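Local coordinates for protein probable 3-hydroxybutyryl-CoA dehydrogenase (Escherichia coli, PDB 3MOG) that catalyses the NAD-dependent oxidation of 3-hydroxyadipyl-CoA to 3-oxoadipyl-CoA in the degradation of phenylacetate, at residues C[134-142]-C[154-165]; C[221-229]-C[423-432]. One frame throughout, in Å; residues are numbered along the deposited sequence. Where two conformers were deposited one is given.

Interaction 1 of 2, residues C[134-142]-C[154-165]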
loop_
_atom_site.group_PDB
_atom_site.type_symbol
_atom_site.label_atom_id
_atom_site.label_comp_id
_atom_site.label_asym_id
_atom_site.label_seq_id
_atom_site.Cartn_x
_atom_site.Cartn_y
_atom_site.Cartn_z
ATOM N N ASN C 134 -15.451 -18.569 28.697
ATOM C CA ASN C 134 -14.195 -18.392 29.411
ATOM C C ASN C 134 -13.078 -18.230 28.399
ATOM O O ASN C 134 -12.417 -19.199 28.058
ATOM C CB ASN C 134 -13.918 -19.588 30.317
ATOM C CG ASN C 134 -14.687 -19.526 31.607
ATOM O OD1 ASN C 134 -15.913 -19.601 31.604
ATOM N ND2 ASN C 134 -13.975 -19.399 32.724
ATOM N N PRO C 135 -12.854 -16.996 27.915
ATOM C CA PRO C 135 -12.025 -16.817 26.712
ATOM C C PRO C 135 -10.571 -17.263 26.901
ATOM O O PRO C 135 -9.871 -17.536 25.925
ATOM C CB PRO C 135 -12.117 -15.312 26.451
ATOM C CG PRO C 135 -12.371 -14.714 27.798
ATOM C CD PRO C 135 -13.179 -15.710 28.564
ATOM N N GLU C 136 -10.167 -17.380 28.162
ATOM C CA GLU C 136 -8.818 -17.734 28.582
ATOM C C GLU C 136 -8.390 -19.161 28.260
ATOM O O GLU C 136 -7.190 -19.461 28.248
ATOM C CB GLU C 136 -8.705 -17.517 30.089
ATOM C CG GLU C 136 -10.068 -17.515 30.789
ATOM C CD GLU C 136 -10.081 -18.312 32.078
ATOM O OE1 GLU C 136 -9.086 -18.262 32.838
ATOM O OE2 GLU C 136 -11.102 -18.989 32.328
ATOM N N ARG C 137 -9.349 -20.053 28.039
ATOM C CA ARG C 137 -9.000 -21.439 27.730
ATOM C C ARG C 137 -9.143 -21.727 26.243
ATOM O O ARG C 137 -9.086 -22.875 25.822
ATOM C CB ARG C 137 -9.762 -22.462 28.604
ATOM C CG ARG C 137 -11.250 -22.190 28.834
ATOM C CD ARG C 137 -12.064 -22.408 27.579
ATOM N NE ARG C 137 -13.423 -21.891 27.691
ATOM C CZ ARG C 137 -14.486 -22.639 27.969
ATOM N NH1 ARG C 137 -14.352 -23.948 28.167
ATOM N NH2 ARG C 137 -15.684 -22.074 28.040
ATOM N N VAL C 138 -9.361 -20.671 25.464
ATOM C CA VAL C 138 -9.308 -20.755 24.010
ATOM C C VAL C 138 -7.871 -20.469 23.556
ATOM O O VAL C 138 -7.219 -19.570 24.082
ATOM C CB VAL C 138 -10.291 -19.779 23.337
ATOM C CG1 VAL C 138 -10.439 -20.084 21.856
ATOM C CG2 VAL C 138 -11.651 -19.837 24.011
ATOM N N ALA C 139 -7.388 -21.260 22.598
ATOM C CA ALA C 139 -6.019 -21.170 22.099
ATOM C C ALA C 139 -5.946 -21.851 20.745
ATOM O O ALA C 139 -6.870 -22.534 20.347
ATOM C CB ALA C 139 -5.042 -21.836 23.074
ATOM N N GLY C 140 -4.842 -21.659 20.033
ATOM C CA GLY C 140 -4.626 -22.359 18.772
ATOM C C GLY C 140 -3.708 -23.526 19.014
ATOM O O GLY C 140 -2.755 -23.421 19.778
ATOM N N LEU C 141 -4.011 -24.649 18.386
ATOM C CA LEU C 141 -3.131 -25.800 18.423
ATOM C C LEU C 141 -2.956 -26.223 16.974
ATOM O O LEU C 141 -3.753 -26.984 16.426
ATOM C CB LEU C 141 -3.727 -26.910 19.307
ATOM C CG LEU C 141 -2.784 -27.906 19.988
ATOM C CD1 LEU C 141 -1.844 -27.201 20.933
ATOM C CD2 LEU C 141 -3.565 -28.983 20.737
ATOM N N HIS C 142 -1.917 -25.684 16.345
ATOM C CA HIS C 142 -1.780 -25.751 14.900
ATOM C C HIS C 142 -0.813 -26.835 14.438
ATOM O O HIS C 142 0.395 -26.660 14.536
ATOM C CB HIS C 142 -1.353 -24.378 14.366
ATOM C CG HIS C 142 -1.172 -24.330 12.885
ATOM N ND1 HIS C 142 -0.084 -23.727 12.287
ATOM C CD2 HIS C 142 -1.937 -24.814 11.876
ATOM C CE1 HIS C 142 -0.190 -23.839 10.973
ATOM N NE2 HIS C 142 -1.302 -24.501 10.698
ATOM N N GLU C 154 2.278 -25.304 16.433
ATOM C CA GLU C 154 2.306 -23.931 16.899
ATOM C C GLU C 154 1.193 -23.757 17.924
ATOM O O GLU C 154 0.018 -23.993 17.623
ATOM C CB GLU C 154 2.123 -22.977 15.712
ATOM C CG GLU C 154 3.274 -23.001 14.722
ATOM C CD GLU C 154 3.067 -22.065 13.535
ATOM O OE1 GLU C 154 2.097 -22.270 12.771
ATOM O OE2 GLU C 154 3.888 -21.135 13.355
ATOM N N VAL C 155 1.576 -23.392 19.144
ATOM C CA VAL C 155 0.631 -23.175 20.231
ATOM C C VAL C 155 0.328 -21.683 20.280
ATOM O O VAL C 155 1.176 -20.874 20.641
ATOM C CB VAL C 155 1.191 -23.639 21.597
ATOM C CG1 VAL C 155 0.203 -23.307 22.718
ATOM C CG2 VAL C 155 1.508 -25.132 21.591
ATOM N N VAL C 156 -0.876 -21.308 19.890
ATOM C CA VAL C 156 -1.129 -19.908 19.569
ATOM C C VAL C 156 -1.964 -19.206 20.619
ATOM O O VAL C 156 -3.104 -19.613 20.888
ATOM C CB VAL C 156 -1.817 -19.772 18.206
ATOM C CG1 VAL C 156 -1.744 -18.342 17.727
ATOM C CG2 VAL C 156 -1.174 -20.687 17.212
ATOM N N SER C 157 -1.402 -18.161 21.221
ATOM C CA SER C 157 -2.152 -17.351 22.184
ATOM C C SER C 157 -2.963 -16.265 21.489
ATOM O O SER C 157 -2.441 -15.477 20.687
ATOM C CB SER C 157 -1.241 -16.713 23.224
ATOM O OG SER C 157 -0.561 -17.688 23.999
ATOM N N GLY C 158 -4.255 -16.233 21.798
ATOM C CA GLY C 158 -5.062 -15.058 21.522
ATOM C C GLY C 158 -4.813 -14.063 22.631
ATOM O O GLY C 158 -4.089 -14.354 23.600
ATOM N N LEU C 159 -5.430 -12.894 22.502
ATOM C CA LEU C 159 -5.321 -11.829 23.502
ATOM C C LEU C 159 -5.591 -12.305 24.929
ATOM O O LEU C 159 -4.818 -12.004 25.840
ATOM C CB LEU C 159 -6.286 -10.694 23.135
ATOM C CG LEU C 159 -6.341 -9.422 23.975
ATOM C CD1 LEU C 159 -5.060 -8.607 23.776
ATOM C CD2 LEU C 159 -7.581 -8.635 23.581
ATOM N N ALA C 160 -6.669 -13.076 25.088
ATOM C CA ALA C 160 -7.157 -13.532 26.390
ATOM C C ALA C 160 -6.501 -14.808 26.915
ATOM O O ALA C 160 -6.626 -15.111 28.102
ATOM C CB ALA C 160 -8.680 -13.713 26.342
ATOM N N THR C 161 -5.816 -15.542 26.038
ATOM C CA THR C 161 -5.273 -16.875 26.359
ATOM C C THR C 161 -4.368 -16.870 27.581
ATOM O O THR C 161 -3.319 -16.215 27.583
ATOM C CB THR C 161 -4.470 -17.472 25.173
ATOM O OG1 THR C 161 -5.295 -17.550 24.007
ATOM C CG2 THR C 161 -3.932 -18.873 25.500
ATOM N N ALA C 162 -4.769 -17.620 28.606
ATOM C CA ALA C 162 -3.965 -17.784 29.820
ATOM C C ALA C 162 -2.647 -18.510 29.555
ATOM O O ALA C 162 -2.549 -19.340 28.641
ATOM C CB ALA C 162 -4.764 -18.497 30.904
ATOM N N ALA C 163 -1.639 -18.174 30.358
ATOM C CA ALA C 163 -0.312 -18.775 30.265
ATOM C C ALA C 163 -0.253 -20.226 30.747
ATOM O O ALA C 163 0.566 -21.006 30.235
ATOM C CB ALA C 163 0.727 -17.916 31.008
ATOM N N GLU C 164 -1.085 -20.585 31.736
ATOM C CA GLU C 164 -1.158 -21.974 32.201
ATOM C C GLU C 164 -1.687 -22.890 31.094
ATOM O O GLU C 164 -1.207 -24.019 30.924
ATOM C CB GLU C 164 -2.000 -22.097 33.475
ATOM C CG GLU C 164 -1.275 -21.649 34.746
ATOM C CD GLU C 164 -1.785 -22.343 35.998
ATOM O OE1 GLU C 164 -2.192 -23.522 35.906
ATOM O OE2 GLU C 164 -1.769 -21.714 37.080
ATOM N N VAL C 165 -2.652 -22.378 30.330
ATOM C CA VAL C 165 -3.214 -23.057 29.167
ATOM C C VAL C 165 -2.131 -23.368 28.121
ATOM O O VAL C 165 -2.059 -24.492 27.631
ATOM C CB VAL C 165 -4.376 -22.227 28.578
ATOM C CG1 VAL C 165 -4.821 -22.772 27.234
ATOM C CG2 VAL C 165 -5.556 -22.192 29.573
#

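Interaction 2 of 2, residues C[221-229]-C[423-432]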
loop_
_atom_site.group_PDB
_atom_site.type_symbol
_atom_site.label_atom_id
_atom_site.label_comp_id
_atom_site.label_asym_id
_atom_site.label_seq_id
_atom_site.Cartn_x
_atom_site.Cartn_y
_atom_site.Cartn_z
ATOM N N ARG C 221 17.627 -25.659 -3.917
ATOM C CA ARG C 221 17.744 -27.009 -3.345
ATOM C C ARG C 221 19.186 -27.543 -3.290
ATOM O O ARG C 221 19.637 -27.998 -2.248
ATOM C CB ARG C 221 16.800 -28.010 -4.050
ATOM C CG ARG C 221 17.121 -29.511 -3.828
ATOM C CD ARG C 221 16.113 -30.460 -4.521
ATOM N NE ARG C 221 15.576 -29.880 -5.752
ATOM C CZ ARG C 221 16.110 -30.014 -6.965
ATOM N NH1 ARG C 221 15.538 -29.415 -8.008
ATOM N NH2 ARG C 221 17.210 -30.735 -7.140
ATOM N N ASP C 222 19.905 -27.490 -4.405
ATOM C CA ASP C 222 21.227 -28.119 -4.444
ATOM C C ASP C 222 22.372 -27.134 -4.209
ATOM O O ASP C 222 23.522 -27.550 -4.078
ATOM C CB ASP C 222 21.433 -28.912 -5.741
ATOM C CG ASP C 222 20.417 -30.028 -5.918
ATOM O OD1 ASP C 222 19.822 -30.112 -7.010
ATOM O OD2 ASP C 222 20.201 -30.811 -4.971
ATOM N N GLY C 223 22.047 -25.840 -4.160
ATOM C CA GLY C 223 22.985 -24.822 -3.719
ATOM C C GLY C 223 22.788 -24.498 -2.247
ATOM O O GLY C 223 23.699 -24.693 -1.442
ATOM N N ALA C 224 21.592 -24.024 -1.890
ATOM C CA ALA C 224 21.319 -23.542 -0.522
ATOM C C ALA C 224 20.928 -24.644 0.462
ATOM O O ALA C 224 20.861 -24.411 1.657
ATOM C CB ALA C 224 20.250 -22.447 -0.539
ATOM N N GLY C 225 20.641 -25.835 -0.049
ATOM C CA GLY C 225 20.310 -26.974 0.798
ATOM C C GLY C 225 18.854 -27.116 1.228
ATOM O O GLY C 225 18.569 -27.880 2.151
ATOM N N PHE C 226 17.934 -26.384 0.594
ATOM C CA PHE C 226 16.499 -26.558 0.866
ATOM C C PHE C 226 16.076 -27.914 0.287
ATOM O O PHE C 226 16.600 -28.312 -0.738
ATOM C CB PHE C 226 15.676 -25.442 0.214
ATOM C CG PHE C 226 15.800 -24.087 0.882
ATOM C CD1 PHE C 226 15.014 -23.756 1.972
ATOM C CD2 PHE C 226 16.677 -23.124 0.383
ATOM C CE1 PHE C 226 15.105 -22.479 2.572
ATOM C CE2 PHE C 226 16.774 -21.862 0.966
ATOM C CZ PHE C 226 15.991 -21.537 2.064
ATOM N N PRO C 227 15.157 -28.639 0.947
ATOM C CA PRO C 227 14.782 -29.969 0.430
ATOM C C PRO C 227 14.054 -29.936 -0.919
ATOM O O PRO C 227 14.216 -30.857 -1.717
ATOM C CB PRO C 227 13.864 -30.537 1.517
ATOM C CG PRO C 227 13.405 -29.353 2.309
ATOM C CD PRO C 227 14.516 -28.350 2.240
ATOM N N MET C 228 13.274 -28.884 -1.168
ATOM C CA MET C 228 12.629 -28.698 -2.465
ATOM C C MET C 228 12.688 -27.233 -2.900
ATOM O O MET C 228 12.550 -26.330 -2.079
ATOM C CB MET C 228 11.182 -29.188 -2.414
ATOM C CG MET C 228 10.428 -29.055 -3.740
ATOM S SD MET C 228 9.193 -30.337 -3.969
ATOM C CE MET C 228 10.273 -31.782 -3.974
ATOM N N GLY C 229 12.917 -27.010 -4.190
ATOM C CA GLY C 229 12.901 -25.675 -4.772
ATOM C C GLY C 229 11.538 -25.027 -4.619
ATOM O O GLY C 229 10.519 -25.724 -4.612
ATOM N N VAL C 423 8.858 -26.595 7.844
ATOM C CA VAL C 423 9.148 -26.514 6.417
ATOM C C VAL C 423 10.542 -27.010 6.077
ATOM O O VAL C 423 11.027 -26.770 4.972
ATOM C CB VAL C 423 8.976 -25.069 5.864
ATOM C CG1 VAL C 423 7.501 -24.751 5.529
ATOM C CG2 VAL C 423 9.532 -24.077 6.845
ATOM N N ASN C 424 11.188 -27.687 7.025
ATOM C CA ASN C 424 12.473 -28.372 6.797
ATOM C C ASN C 424 13.611 -27.556 6.184
ATOM O O ASN C 424 14.309 -28.028 5.288
ATOM C CB ASN C 424 12.268 -29.684 6.036
ATOM C CG ASN C 424 12.039 -30.857 6.960
ATOM O OD1 ASN C 424 12.993 -31.427 7.499
ATOM N ND2 ASN C 424 10.775 -31.226 7.151
ATOM N N TYR C 425 13.781 -26.326 6.670
ATOM C CA TYR C 425 14.871 -25.450 6.225
ATOM C C TYR C 425 16.150 -26.006 6.853
ATOM O O TYR C 425 16.096 -26.516 7.970
ATOM C CB TYR C 425 14.607 -24.002 6.671
ATOM C CG TYR C 425 13.551 -23.254 5.859
ATOM C CD1 TYR C 425 12.804 -23.898 4.884
ATOM C CD2 TYR C 425 13.293 -21.898 6.092
ATOM C CE1 TYR C 425 11.839 -23.208 4.134
ATOM C CE2 TYR C 425 12.328 -21.205 5.354
ATOM C CZ TYR C 425 11.598 -21.878 4.385
ATOM O OH TYR C 425 10.636 -21.227 3.649
ATOM N N PRO C 426 17.296 -25.922 6.144
ATOM C CA PRO C 426 18.509 -26.590 6.646
ATOM C C PRO C 426 19.122 -25.918 7.875
ATOM O O PRO C 426 19.940 -26.514 8.545
ATOM C CB PRO C 426 19.466 -26.520 5.450
ATOM C CG PRO C 426 19.036 -25.263 4.718
ATOM C CD PRO C 426 17.540 -25.238 4.859
ATOM N N TYR C 427 18.741 -24.675 8.145
ATOM C CA TYR C 427 19.041 -24.022 9.411
ATOM C C TYR C 427 17.826 -23.205 9.753
ATOM O O TYR C 427 17.119 -22.754 8.844
ATOM C CB TYR C 427 20.262 -23.090 9.281
ATOM C CG TYR C 427 21.508 -23.790 8.781
ATOM C CD1 TYR C 427 21.836 -23.782 7.419
ATOM C CD2 TYR C 427 22.343 -24.477 9.662
ATOM C CE1 TYR C 427 22.958 -24.442 6.942
ATOM C CE2 TYR C 427 23.483 -25.151 9.198
ATOM C CZ TYR C 427 23.779 -25.118 7.839
ATOM O OH TYR C 427 24.887 -25.748 7.368
ATOM N N GLY C 428 17.574 -23.007 11.048
ATOM C CA GLY C 428 16.650 -21.961 11.468
ATOM C C GLY C 428 17.250 -20.627 11.033
ATOM O O GLY C 428 18.466 -20.453 11.102
ATOM N N PRO C 429 16.409 -19.672 10.602
ATOM C CA PRO C 429 16.901 -18.435 9.943
ATOM C C PRO C 429 17.794 -17.547 10.815
ATOM O O PRO C 429 18.699 -16.881 10.296
ATOM C CB PRO C 429 15.616 -17.678 9.570
ATOM C CG PRO C 429 14.479 -18.523 10.022
ATOM C CD PRO C 429 14.972 -19.611 10.911
ATOM N N LEU C 430 17.550 -17.539 12.123
ATOM C CA LEU C 430 18.339 -16.710 13.026
ATOM C C LEU C 430 19.721 -17.320 13.230
ATOM O O LEU C 430 20.720 -16.604 13.165
ATOM C CB LEU C 430 17.600 -16.483 14.344
ATOM C CG LEU C 430 16.242 -15.824 14.024
ATOM C CD1 LEU C 430 15.254 -15.884 15.144
ATOM C CD2 LEU C 430 16.417 -14.399 13.580
ATOM N N ALA C 431 19.764 -18.643 13.423
ATOM C CA ALA C 431 21.025 -19.389 13.491
ATOM C C ALA C 431 21.758 -19.262 12.180
ATOM O O ALA C 431 22.980 -19.195 12.156
ATOM C CB ALA C 431 20.779 -20.866 13.796
ATOM N N TRP C 432 20.997 -19.235 11.092
ATOM C CA TRP C 432 21.562 -19.088 9.768
ATOM C C TRP C 432 22.217 -17.724 9.576
ATOM O O TRP C 432 23.311 -17.639 9.020
ATOM C CB TRP C 432 20.480 -19.287 8.715
ATOM C CG TRP C 432 20.985 -19.897 7.455
ATOM C CD1 TRP C 432 22.293 -20.024 7.065
ATOM C CD2 TRP C 432 20.198 -20.436 6.400
ATOM N NE1 TRP C 432 22.364 -20.626 5.843
ATOM C CE2 TRP C 432 21.092 -20.887 5.402
ATOM C CE3 TRP C 432 18.824 -20.598 6.202
ATOM C CZ2 TRP C 432 20.656 -21.494 4.221
ATOM C CZ3 TRP C 432 18.386 -21.204 5.023
ATOM C CH2 TRP C 432 19.301 -21.640 4.046
#

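Interaction 1 of 2, residues C[134-142]-C[154-165]
G140 and V156 form a hydrogen-bonded pair in an antiparallel beta hairpin of the NAD-binding Rossmann domain. G140 N meets V156 O at 2.8 Å, and V156 N bonds back to G140 O. H142 and E154 form a second hydrogen-bonded pair, backbone N to O in both directions. Between these pairs, L141 and V155 touch through L141 CD1 and V155 CG2, 4.0 Å apart. G140 has no side chain, and a CB there would clash with V156 CB.

Past the strands, further bonds tie the loop to 134-142. A162 N gives a bond of 3.1 Å to E136 O. T161 sets OG1 beside its own backbone N (chi1 -57°). From there OG1 donates to V138 O at 2.8 Å and accepts from G158 N, also at 2.8 Å. T161 CG2 lies against A139 CB. A valine in place of T161 would probably leave V138 O and G158 N without this partner and set the loop at G158 less firmly on the strand. V165 CG2 packs on E136 O and R137 CA where helix 163-175 begins.

At the other end, H142 and E154 lie side by side. E154 OE2 accepts hydrogen bonds from the backbone N of I190 and of V191, which probably helps to fix the carboxylate. H142 NE2 has a weak bond to S121 OG. A His-carboxylate hydrogen bond runs from H142 ND1 to E154 OE1 at 2.7 Å, on the anti lone pair of OE1; the N-H...O angle is 151°, and the ring and carboxylate planes are 39° apart.

Interaction 2 of 2, residues C[221-229]-C[423-432]
The backbones of F226 and Y425 pass with their CA atoms 5.7 Å apart. The contact is made mainly by the turns that follow helix 213-223 and precede helix 429-436, and no hydrogen bond joins the segments. It links two regions that both resemble the C-terminal domain of 3-hydroxyacyl-CoA dehydrogenases. G225 has positive phi, and a CB there would be jammed against A224 O. The P426 ring fits against this turn, with CG 3.7 Å from A224 O and CB facing G225 O. P227 CD lies 3.1 Å from N424 O.

F226 carries the contact. Its CG is anti to the carbonyl carbon (chi1 -72°), and the ring ends among Y425, P426 and W432. It meets Y425 in a T-shaped (edge-to-face) pair, planes at 90°. F226 CE1 sits over the centre of the Y425 ring, and V423 CG2 lies against the opposite face, toward the rim. P426 CD lies over one face of F226. F226 CZ touches W432 CZ3 at 3.8 Å; the F226 ring and the six-membered ring of W432 are oblique, planes at 53°.

Y198 meets F226 as well, and helix 390-406 packs on F226 through I397. Helix 412-422 backs Y425 through M419. The backbone of D222 bonds to V351 at the start of strand 351-356.

How the interactions relate
From the N terminus, the chain first builds the NAD-binding domain. Interaction 1 closes a loop of 11 residues there, joining strand 138-143 to strand 152-157 and the start of helix 163-175. It is complete before interaction 2 opens, so the two are in series and neither nest nor cross. Interaction 2 spans 193 residues, including the reduced Rossmann-fold domain. It brings together two regions that both resemble the C-terminal domain of the family. One contact is thus local to a hairpin and the loop and helix start that follow it; the other joins distant parts of the chain. Their centres are 30 Å apart, and their nearest atoms are about 9 Å apart without touching.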